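50S ribosomal protein L10 (Thermotoga maritima, PDB 1ZAV) probably forms the base of the ribosomal stalk, binding large-subunit rRNA and carrying the L7/L12 dimers through which GTP-bound translation factors are engaged. Local coordinates at residues E17-T22 and V85-E90; I25-F30 and E77-P82; V58-L63 and G81-L86. One frame throughout, in Å; residues are numbered along the deposited sequence.

Contact 1 (E17-T22 and V85-E90)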
loop_
_atom_site.group_PDB
_atom_site.type_symbol
_atom_site.label_atom_id
_atom_site.label_comp_id
_atom_site.label_asym_id
_atom_site.label_seq_id
_atom_site.Cartn_x
_atom_site.Cartn_y
_atom_site.Cartn_z
ATOM N N GLU A 17 -6.536 36.051 2.570
ATOM C CA GLU A 17 -7.688 35.474 1.907
ATOM C C GLU A 17 -7.237 34.408 0.912
ATOM O O GLU A 17 -7.910 33.401 0.744
ATOM C CB GLU A 17 -8.497 36.570 1.205
ATOM C CG GLU A 17 -9.119 37.566 2.189
ATOM C CD GLU A 17 -9.827 38.723 1.511
ATOM O OE1 GLU A 17 -9.180 39.440 0.715
ATOM O OE2 GLU A 17 -11.033 38.923 1.783
ATOM N N ILE A 18 -6.108 34.624 0.250
ATOM C CA ILE A 18 -5.628 33.626 -0.699
ATOM C C ILE A 18 -5.289 32.347 0.061
ATOM O O ILE A 18 -5.758 31.268 -0.295
ATOM C CB ILE A 18 -4.376 34.103 -1.454
ATOM C CG1 ILE A 18 -4.758 35.168 -2.484
ATOM C CG2 ILE A 18 -3.714 32.922 -2.167
ATOM C CD1 ILE A 18 -3.566 35.812 -3.153
ATOM N N PHE A 19 -4.492 32.473 1.120
ATOM C CA PHE A 19 -4.101 31.310 1.917
ATOM C C PHE A 19 -5.290 30.581 2.533
ATOM O O PHE A 19 -5.168 29.428 2.952
ATOM C CB PHE A 19 -3.112 31.703 3.029
ATOM C CG PHE A 19 -1.769 32.168 2.526
ATOM C CD1 PHE A 19 -1.341 31.865 1.233
ATOM C CD2 PHE A 19 -0.919 32.889 3.354
ATOM C CE1 PHE A 19 -0.094 32.284 0.777
ATOM C CE2 PHE A 19 0.333 33.312 2.910
ATOM C CZ PHE A 19 0.747 33.007 1.616
ATOM N N LYS A 20 -6.440 31.245 2.602
ATOM C CA LYS A 20 -7.625 30.609 3.154
ATOM C C LYS A 20 -8.268 29.660 2.148
ATOM O O LYS A 20 -9.117 28.848 2.513
ATOM C CB LYS A 20 -8.663 31.654 3.582
ATOM C CG LYS A 20 -8.354 32.371 4.886
ATOM C CD LYS A 20 -9.557 33.184 5.353
ATOM C CE LYS A 20 -10.761 32.287 5.625
ATOM N NZ LYS A 20 -12.000 33.071 5.892
ATOM N N LYS A 21 -7.872 29.750 0.883
ATOM C CA LYS A 21 -8.467 28.879 -0.121
ATOM C C LYS A 21 -7.485 27.972 -0.866
ATOM O O LYS A 21 -7.893 27.188 -1.716
ATOM C CB LYS A 21 -9.248 29.705 -1.146
ATOM C CG LYS A 21 -8.394 30.377 -2.211
ATOM C CD LYS A 21 -9.240 30.665 -3.455
ATOM C CE LYS A 21 -8.390 31.121 -4.633
ATOM N NZ LYS A 21 -9.163 31.130 -5.910
ATOM N N THR A 22 -6.203 28.080 -0.546
ATOM C CA THR A 22 -5.169 27.277 -1.196
ATOM C C THR A 22 -5.179 25.819 -0.761
ATOM O O THR A 22 -5.610 25.499 0.347
ATOM C CB THR A 22 -3.786 27.839 -0.889
ATOM O OG1 THR A 22 -3.669 28.054 0.526
ATOM C CG2 THR A 22 -3.571 29.146 -1.636
ATOM N N VAL A 85 7.176 31.681 -2.042
ATOM C CA VAL A 85 6.060 30.820 -1.727
ATOM C C VAL A 85 5.362 30.276 -2.969
ATOM O O VAL A 85 5.025 31.023 -3.889
ATOM C CB VAL A 85 5.039 31.580 -0.817
ATOM C CG1 VAL A 85 4.365 32.701 -1.578
ATOM C CG2 VAL A 85 4.027 30.639 -0.287
ATOM N N LEU A 86 5.155 28.965 -2.981
ATOM C CA LEU A 86 4.494 28.281 -4.086
ATOM C C LEU A 86 3.123 27.855 -3.589
ATOM O O LEU A 86 3.020 27.073 -2.647
ATOM C CB LEU A 86 5.310 27.047 -4.493
ATOM C CG LEU A 86 4.877 26.150 -5.656
ATOM C CD1 LEU A 86 5.930 25.063 -5.859
ATOM C CD2 LEU A 86 3.530 25.517 -5.373
ATOM N N TYR A 87 2.061 28.367 -4.201
ATOM C CA TYR A 87 0.734 27.978 -3.759
ATOM C C TYR A 87 -0.187 27.634 -4.905
ATOM O O TYR A 87 0.003 28.107 -6.029
ATOM C CB TYR A 87 0.124 29.056 -2.846
ATOM C CG TYR A 87 -0.030 30.420 -3.466
ATOM C CD1 TYR A 87 -1.069 30.694 -4.348
ATOM C CD2 TYR A 87 0.843 31.449 -3.138
ATOM C CE1 TYR A 87 -1.240 31.967 -4.884
ATOM C CE2 TYR A 87 0.685 32.725 -3.667
ATOM C CZ TYR A 87 -0.361 32.975 -4.535
ATOM O OH TYR A 87 -0.523 34.239 -5.039
ATOM N N VAL A 88 -1.157 26.773 -4.613
ATOM C CA VAL A 88 -2.129 26.320 -5.594
ATOM C C VAL A 88 -3.536 26.712 -5.170
ATOM O O VAL A 88 -3.945 26.456 -4.037
ATOM C CB VAL A 88 -2.070 24.783 -5.769
ATOM C CG1 VAL A 88 -3.191 24.312 -6.697
ATOM C CG2 VAL A 88 -0.708 24.380 -6.341
ATOM N N THR A 89 -4.271 27.341 -6.082
ATOM C CA THR A 89 -5.635 27.752 -5.784
ATOM C C THR A 89 -6.638 26.933 -6.592
ATOM O O THR A 89 -7.814 26.855 -6.233
ATOM C CB THR A 89 -5.844 29.267 -6.065
ATOM O OG1 THR A 89 -5.344 29.594 -7.364
ATOM C CG2 THR A 89 -5.112 30.107 -5.026
ATOM N N GLU A 90 -6.175 26.323 -7.681
ATOM C CA GLU A 90 -7.050 25.503 -8.502
ATOM C C GLU A 90 -6.285 24.347 -9.129
ATOM O O GLU A 90 -5.208 24.546 -9.680
ATOM C CB GLU A 90 -7.716 26.328 -9.608
ATOM C CG GLU A 90 -8.870 25.564 -10.247
ATOM C CD GLU A 90 -9.511 26.278 -11.422
ATOM O OE1 GLU A 90 -10.576 25.810 -11.870
ATOM O OE2 GLU A 90 -8.957 27.292 -11.902
HETATM O O HOH W 1 -9.955 27.121 -3.580
#
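The Tyr87 ring turns one face to Ile18, whose CG2 methyl lies 3.8 Å from Tyr87 CE1, nearer the rim than the centre. This is a CH-pi contact, the methyl standing 24° off the ring normal. The other flat group, the Phe19 ring, meets the same tyrosine by its edge: Tyr87 CD2 comes in near the plane of that ring, 4.1 Å from Phe19 CE1. Val85 CG2 approaches Phe19 CZ obliquely and more loosely, at 4.5 Å. At the root of the tyrosine, Thr22 CG2 touches Tyr87 CB at 3.9 Å. Tyr87 CG stands between the backbone N and the carbonyl carbon (chi1 60°), which brings the ring up under the end of helix 5-19, within touch of all three side chains. With an alanine here, Ile18 would probably lose the face on which its methyl rests, and a gap would open beside Phe19 and Thr22. Past the helix the two segments run close together: Thr22 CA makes a CA-H...O contact of 3.2 Å with Val88 O, bent to 126° at the hydrogen. Lys21 lays its CE tightly on Thr89, 3.5 Å from Thr89 CG2. A water donates to Lys21 O at 2.8 Å and weakly to Thr89 O, tying the two loops without a direct hydrogen bond between the segments. Phe19 O is hydrogen-bonded to Tyr72 OH, and strand 24-28 adds Ile25 against both Phe19 and Val85. This is the packing of an alpha+beta domain with helices on both faces of an antiparallel sheet: helix 5-19 covers the face bearing Val85 and Tyr87, while helix 94-106 covers the face bearing Leu86 and Val88.

Contact 2 (I25-F30 and E77-P82)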
loop_
_atom_site.group_PDB
_atom_site.type_symbol
_atom_site.label_atom_id
_atom_site.label_comp_id
_atom_site.label_asym_id
_atom_site.label_seq_id
_atom_site.Cartn_x
_atom_site.Cartn_y
_atom_site.Cartn_z
ATOM N N ILE A 25 0.741 25.241 0.029
ATOM C CA ILE A 25 1.562 26.389 0.361
ATOM C C ILE A 25 2.912 25.727 0.646
ATOM O O ILE A 25 3.046 24.981 1.612
ATOM C CB ILE A 25 1.082 27.141 1.643
ATOM C CG1 ILE A 25 -0.308 27.741 1.418
ATOM C CG2 ILE A 25 2.055 28.266 1.977
ATOM C CD1 ILE A 25 -0.912 28.412 2.676
ATOM N N LEU A 26 3.889 25.954 -0.224
ATOM C CA LEU A 26 5.215 25.387 -0.034
ATOM C C LEU A 26 6.224 26.530 0.027
ATOM O O LEU A 26 6.236 27.425 -0.825
ATOM C CB LEU A 26 5.545 24.394 -1.166
ATOM C CG LEU A 26 6.912 23.700 -1.117
ATOM C CD1 LEU A 26 6.887 22.406 -1.916
ATOM C CD2 LEU A 26 7.972 24.645 -1.644
ATOM N N PHE A 27 7.069 26.504 1.055
ATOM C CA PHE A 27 8.055 27.548 1.259
ATOM C C PHE A 27 9.404 27.142 0.720
ATOM O O PHE A 27 9.922 26.091 1.087
ATOM C CB PHE A 27 8.152 27.846 2.744
ATOM C CG PHE A 27 6.836 28.234 3.351
ATOM C CD1 PHE A 27 6.386 29.551 3.278
ATOM C CD2 PHE A 27 6.038 27.279 3.979
ATOM C CE1 PHE A 27 5.150 29.918 3.829
ATOM C CE2 PHE A 27 4.798 27.633 4.536
ATOM C CZ PHE A 27 4.359 28.958 4.458
ATOM N N ALA A 28 9.970 27.996 -0.128
ATOM C CA ALA A 28 11.260 27.730 -0.763
ATOM C C ALA A 28 12.282 28.859 -0.675
ATOM O O ALA A 28 11.935 30.044 -0.694
ATOM C CB ALA A 28 11.035 27.376 -2.227
ATOM N N ASP A 29 13.550 28.470 -0.587
ATOM C CA ASP A 29 14.665 29.406 -0.565
ATOM C C ASP A 29 15.005 29.550 -2.046
ATOM O O ASP A 29 15.454 28.589 -2.668
ATOM C CB ASP A 29 15.856 28.795 0.180
ATOM C CG ASP A 29 17.117 29.634 0.065
ATOM O OD1 ASP A 29 17.188 30.516 -0.818
ATOM O OD2 ASP A 29 18.052 29.397 0.856
ATOM N N PHE A 30 14.784 30.732 -2.613
ATOM C CA PHE A 30 15.053 30.948 -4.031
ATOM C C PHE A 30 16.219 31.914 -4.262
ATOM O O PHE A 30 16.401 32.444 -5.366
ATOM C CB PHE A 30 13.783 31.470 -4.711
ATOM C CG PHE A 30 13.753 31.262 -6.203
ATOM C CD1 PHE A 30 13.803 29.977 -6.740
ATOM C CD2 PHE A 30 13.664 32.350 -7.071
ATOM C CE1 PHE A 30 13.759 29.771 -8.122
ATOM C CE2 PHE A 30 13.620 32.157 -8.456
ATOM C CZ PHE A 30 13.670 30.865 -8.981
ATOM N N GLU A 77 8.890 28.239 11.521
ATOM C CA GLU A 77 10.159 27.611 11.157
ATOM C C GLU A 77 10.422 27.656 9.655
ATOM O O GLU A 77 11.547 27.430 9.208
ATOM C CB GLU A 77 10.188 26.154 11.634
ATOM C CG GLU A 77 8.968 25.346 11.243
ATOM C CD GLU A 77 9.192 23.856 11.395
ATOM O OE1 GLU A 77 8.201 23.099 11.411
ATOM O OE2 GLU A 77 10.367 23.438 11.485
ATOM N N PHE A 78 9.380 27.952 8.881
ATOM C CA PHE A 78 9.489 28.027 7.423
ATOM C C PHE A 78 9.842 29.426 6.915
ATOM O O PHE A 78 10.152 29.593 5.734
ATOM C CB PHE A 78 8.165 27.608 6.769
ATOM C CG PHE A 78 7.780 26.171 7.011
ATOM C CD1 PHE A 78 6.457 25.835 7.290
ATOM C CD2 PHE A 78 8.724 25.150 6.922
ATOM C CE1 PHE A 78 6.079 24.508 7.479
ATOM C CE2 PHE A 78 8.353 23.814 7.110
ATOM C CZ PHE A 78 7.029 23.494 7.386
ATOM N N LEU A 79 9.799 30.423 7.796
ATOM C CA LEU A 79 10.057 31.802 7.388
ATOM C C LEU A 79 11.390 32.402 7.817
ATOM O O LEU A 79 11.504 33.618 7.982
ATOM C CB LEU A 79 8.921 32.701 7.885
ATOM C CG LEU A 79 7.512 32.237 7.521
ATOM C CD1 LEU A 79 6.495 33.196 8.130
ATOM C CD2 LEU A 79 7.359 32.164 6.002
ATOM N N LYS A 80 12.399 31.561 7.986
ATOM C CA LYS A 80 13.711 32.040 8.390
ATOM C C LYS A 80 14.521 32.468 7.173
ATOM O O LYS A 80 15.059 31.632 6.447
ATOM C CB LYS A 80 14.453 30.947 9.169
ATOM C CG LYS A 80 13.830 30.622 10.526
ATOM C CD LYS A 80 13.837 31.842 11.444
ATOM C CE LYS A 80 13.365 31.506 12.857
ATOM N NZ LYS A 80 11.934 31.096 12.924
ATOM N N GLY A 81 14.590 33.780 6.954
ATOM C CA GLY A 81 15.334 34.319 5.829
ATOM C C GLY A 81 14.434 34.558 4.633
ATOM O O GLY A 81 13.268 34.161 4.659
ATOM N N PRO A 82 14.935 35.212 3.570
ATOM C CA PRO A 82 14.114 35.470 2.378
ATOM C C PRO A 82 13.463 34.176 1.895
ATOM O O PRO A 82 14.144 33.178 1.647
ATOM C CB PRO A 82 15.119 36.051 1.379
ATOM C CG PRO A 82 16.442 35.504 1.854
ATOM C CD PRO A 82 16.331 35.619 3.344
HETATM O O HOH W 2 13.905 33.021 -1.470
#
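Phe27 leans from strand 24-28 onto Phe78 and Leu79: CB and one edge of its ring meet Phe78, the other edge Leu79. Its CB lies 4.0 Å from Phe78 O. CG and CD2 come next, under the methylene of the other phenylalanine: Phe78 CB sits over the face of the Phe27 ring, 3.5 Å from Phe27 CD2 and 30° off the normal, a CH-pi contact. Further out on that side, Phe27 CE2 meets Phe78 CD1 at 3.7 Å. The two planes are tilted by only 18°, yet the rings are slid so far apart, with centroids separated by 5.3 Å, that they scarcely overlap; it is mainly the methylene that lies over the face, with CD1 of the second ring near its rim. At the opposite edge of the ring, but on the same side of its plane, Phe27 CE1 meets Leu79 CD2 at 3.8 Å, obliquely. Phe27 CG lies anti to its carbonyl carbon (chi1 -57°), a setting that carries the ring out from the strand to both partners. Where the strand ends, a water takes the N-H of Phe30 at 2.7 Å and donates a weak bond to Pro82 O. Asp29 beside it turns its carboxylate to Arg113 in a salt bridge, and Phe78 O is held by Lys115 NZ. Strand 24-28 is flanked in the sheet by 83-88 and 114-119; on this face Leu67 of helix 60-69 packs on Phe27 and Leu63 of the same helix on Leu79, so the 77-82 loop is fastened between helix and sheet just before strand 83-88 begins.

Contact 3 (V58-L63 and G81-L86)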
loop_
_atom_site.group_PDB
_atom_site.type_symbol
_atom_site.label_atom_id
_atom_site.label_comp_id
_atom_site.label_asym_id
_atom_site.label_seq_id
_atom_site.Cartn_x
_atom_site.Cartn_y
_atom_site.Cartn_z
ATOM N N VAL A 58 8.231 36.430 -1.290
ATOM C CA VAL A 58 7.487 37.314 -0.401
ATOM C C VAL A 58 8.177 37.520 0.942
ATOM O O VAL A 58 8.620 36.568 1.589
ATOM C CB VAL A 58 6.064 36.771 -0.142
ATOM C CG1 VAL A 58 5.279 37.752 0.730
ATOM C CG2 VAL A 58 5.349 36.543 -1.462
ATOM N N LYS A 59 8.264 38.780 1.349
ATOM C CA LYS A 59 8.878 39.147 2.617
ATOM C C LYS A 59 8.262 38.348 3.766
ATOM O O LYS A 59 7.048 38.152 3.822
ATOM C CB LYS A 59 8.682 40.641 2.861
ATOM C CG LYS A 59 7.235 41.089 2.716
ATOM C CD LYS A 59 7.033 42.517 3.189
ATOM C CE LYS A 59 7.363 42.661 4.670
ATOM N NZ LYS A 59 8.826 42.530 4.943
ATOM N N ASN A 60 9.111 37.895 4.681
ATOM C CA ASN A 60 8.681 37.112 5.832
ATOM C C ASN A 60 7.571 37.756 6.657
ATOM O O ASN A 60 6.562 37.120 6.954
ATOM C CB ASN A 60 9.878 36.830 6.742
ATOM C CG ASN A 60 10.912 35.952 6.077
ATOM O OD1 ASN A 60 10.610 34.836 5.659
ATOM N ND2 ASN A 60 12.140 36.452 5.971
ATOM N N THR A 61 7.764 39.015 7.036
ATOM C CA THR A 61 6.780 39.722 7.844
ATOM C C THR A 61 5.382 39.606 7.242
ATOM O O THR A 61 4.425 39.296 7.948
ATOM C CB THR A 61 7.161 41.211 8.006
ATOM O OG1 THR A 61 8.429 41.311 8.673
ATOM C CG2 THR A 61 6.107 41.948 8.832
ATOM N N LEU A 62 5.273 39.844 5.939
ATOM C CA LEU A 62 3.998 39.752 5.225
ATOM C C LEU A 62 3.437 38.330 5.309
ATOM O O LEU A 62 2.257 38.133 5.597
ATOM C CB LEU A 62 4.199 40.122 3.754
ATOM C CG LEU A 62 3.009 40.534 2.881
ATOM C CD1 LEU A 62 3.518 40.719 1.457
ATOM C CD2 LEU A 62 1.895 39.500 2.909
ATOM N N LEU A 63 4.286 37.344 5.028
ATOM C CA LEU A 63 3.873 35.946 5.084
ATOM C C LEU A 63 3.350 35.592 6.471
ATOM O O LEU A 63 2.298 34.970 6.614
ATOM C CB LEU A 63 5.048 35.025 4.749
ATOM C CG LEU A 63 5.442 34.932 3.274
ATOM C CD1 LEU A 63 6.560 33.916 3.106
ATOM C CD2 LEU A 63 4.231 34.525 2.455
ATOM N N GLY A 81 14.590 33.780 6.954
ATOM C CA GLY A 81 15.334 34.319 5.829
ATOM C C GLY A 81 14.434 34.558 4.633
ATOM O O GLY A 81 13.268 34.161 4.659
ATOM N N PRO A 82 14.935 35.212 3.570
ATOM C CA PRO A 82 14.114 35.470 2.378
ATOM C C PRO A 82 13.463 34.176 1.895
ATOM O O PRO A 82 14.144 33.178 1.647
ATOM C CB PRO A 82 15.119 36.051 1.379
ATOM C CG PRO A 82 16.442 35.504 1.854
ATOM C CD PRO A 82 16.331 35.619 3.344
ATOM N N THR A 83 12.143 34.197 1.772
ATOM C CA THR A 83 11.406 33.006 1.375
ATOM C C THR A 83 10.392 33.235 0.270
ATOM O O THR A 83 9.615 34.188 0.303
ATOM C CB THR A 83 10.669 32.414 2.583
ATOM O OG1 THR A 83 11.585 32.266 3.675
ATOM C CG2 THR A 83 10.079 31.057 2.232
ATOM N N ALA A 84 10.407 32.350 -0.718
ATOM C CA ALA A 84 9.469 32.434 -1.823
ATOM C C ALA A 84 8.351 31.475 -1.465
ATOM O O ALA A 84 8.549 30.548 -0.673
ATOM C CB ALA A 84 10.141 32.011 -3.124
ATOM N N VAL A 85 7.176 31.681 -2.042
ATOM C CA VAL A 85 6.060 30.820 -1.727
ATOM C C VAL A 85 5.362 30.276 -2.969
ATOM O O VAL A 85 5.025 31.023 -3.889
ATOM C CB VAL A 85 5.039 31.580 -0.817
ATOM C CG1 VAL A 85 4.365 32.701 -1.578
ATOM C CG2 VAL A 85 4.027 30.639 -0.287
ATOM N N LEU A 86 5.155 28.965 -2.981
ATOM C CA LEU A 86 4.494 28.281 -4.086
ATOM C C LEU A 86 3.123 27.855 -3.589
ATOM O O LEU A 86 3.020 27.073 -2.647
ATOM C CB LEU A 86 5.310 27.047 -4.493
ATOM C CG LEU A 86 4.877 26.150 -5.656
ATOM C CD1 LEU A 86 5.930 25.063 -5.859
ATOM C CD2 LEU A 86 3.530 25.517 -5.373
#
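Val58 N donates to Thr83 O at 3.1 Å, with an N-H...O angle of 161°, at the junction where strand 53-58 passes into helix 60-69. This is an edge, within this chain, of the antiparallel sheet of the L10 alpha+beta domain. Val58 O and Thr83 O, both acceptors, come within 2.9 Å without bonding. From this point residues 58-63 leave the sheet, with Lys59 at the N-cap position of helix 60-69, while 81-86 come in from a loop. Gly81 sits in that loop at backbone angles where a CB would be jammed against the carbonyl oxygen of Lys80. Above the sheet the side chains are apolar. Val58 CG2 meets Val85 CG1 at 4.0 Å, and Leu63, one turn into the helix, brings CD2 to the same Val85 CG1 at 4.4 Å, so that one methyl is shared by the strand end and the helix. Val85 CG1 lies between the backbone N and the carbonyl carbon (chi1 68°), pointing it at these two neighbours. Met15 of helix 5-19 packs on Val58 and Leu63 and joins this apolar cluster. Two side chains converge on Gly81 O. Asn60 ND2, at the first turn of the helix, makes a weak, bent bond of 2.9 Å to Gly81 O, but Asn60 OD1 is just as near that oxygen, which leaves the orientation of the amide doubtful. Thr83 OG1, which is also hydrogen-bonded to Lys115 NZ, gives its proton to that same Gly81 O at 2.7 Å, coming in 35° out of the carbonyl plane.

How the contacts relate
Strand 83-88 is common ground: contact 1 uses its far end, contact 3 its start, the two sharing Val85 and Leu86, and contact 2 borders it through strand 24-28. Contacts 2 and 3 are nearly one site, with centres about 6 Å apart, Gly81 and Pro82 in both, and Leu79 CD2 3.5 Å from Leu63 CD1. Contact 1 is centred about 15 Å from contact 2 and about 14 Å from contact 3, but Phe19 CZ still reaches Leu63 CD2 at 3.9 Å. Probable hydrogen bonds join the strands, such as Ala28 O to Ala84 N at 2.8 Å. All three lie apart in sequence from residues 138-180, which bind the L7/L12 dimers.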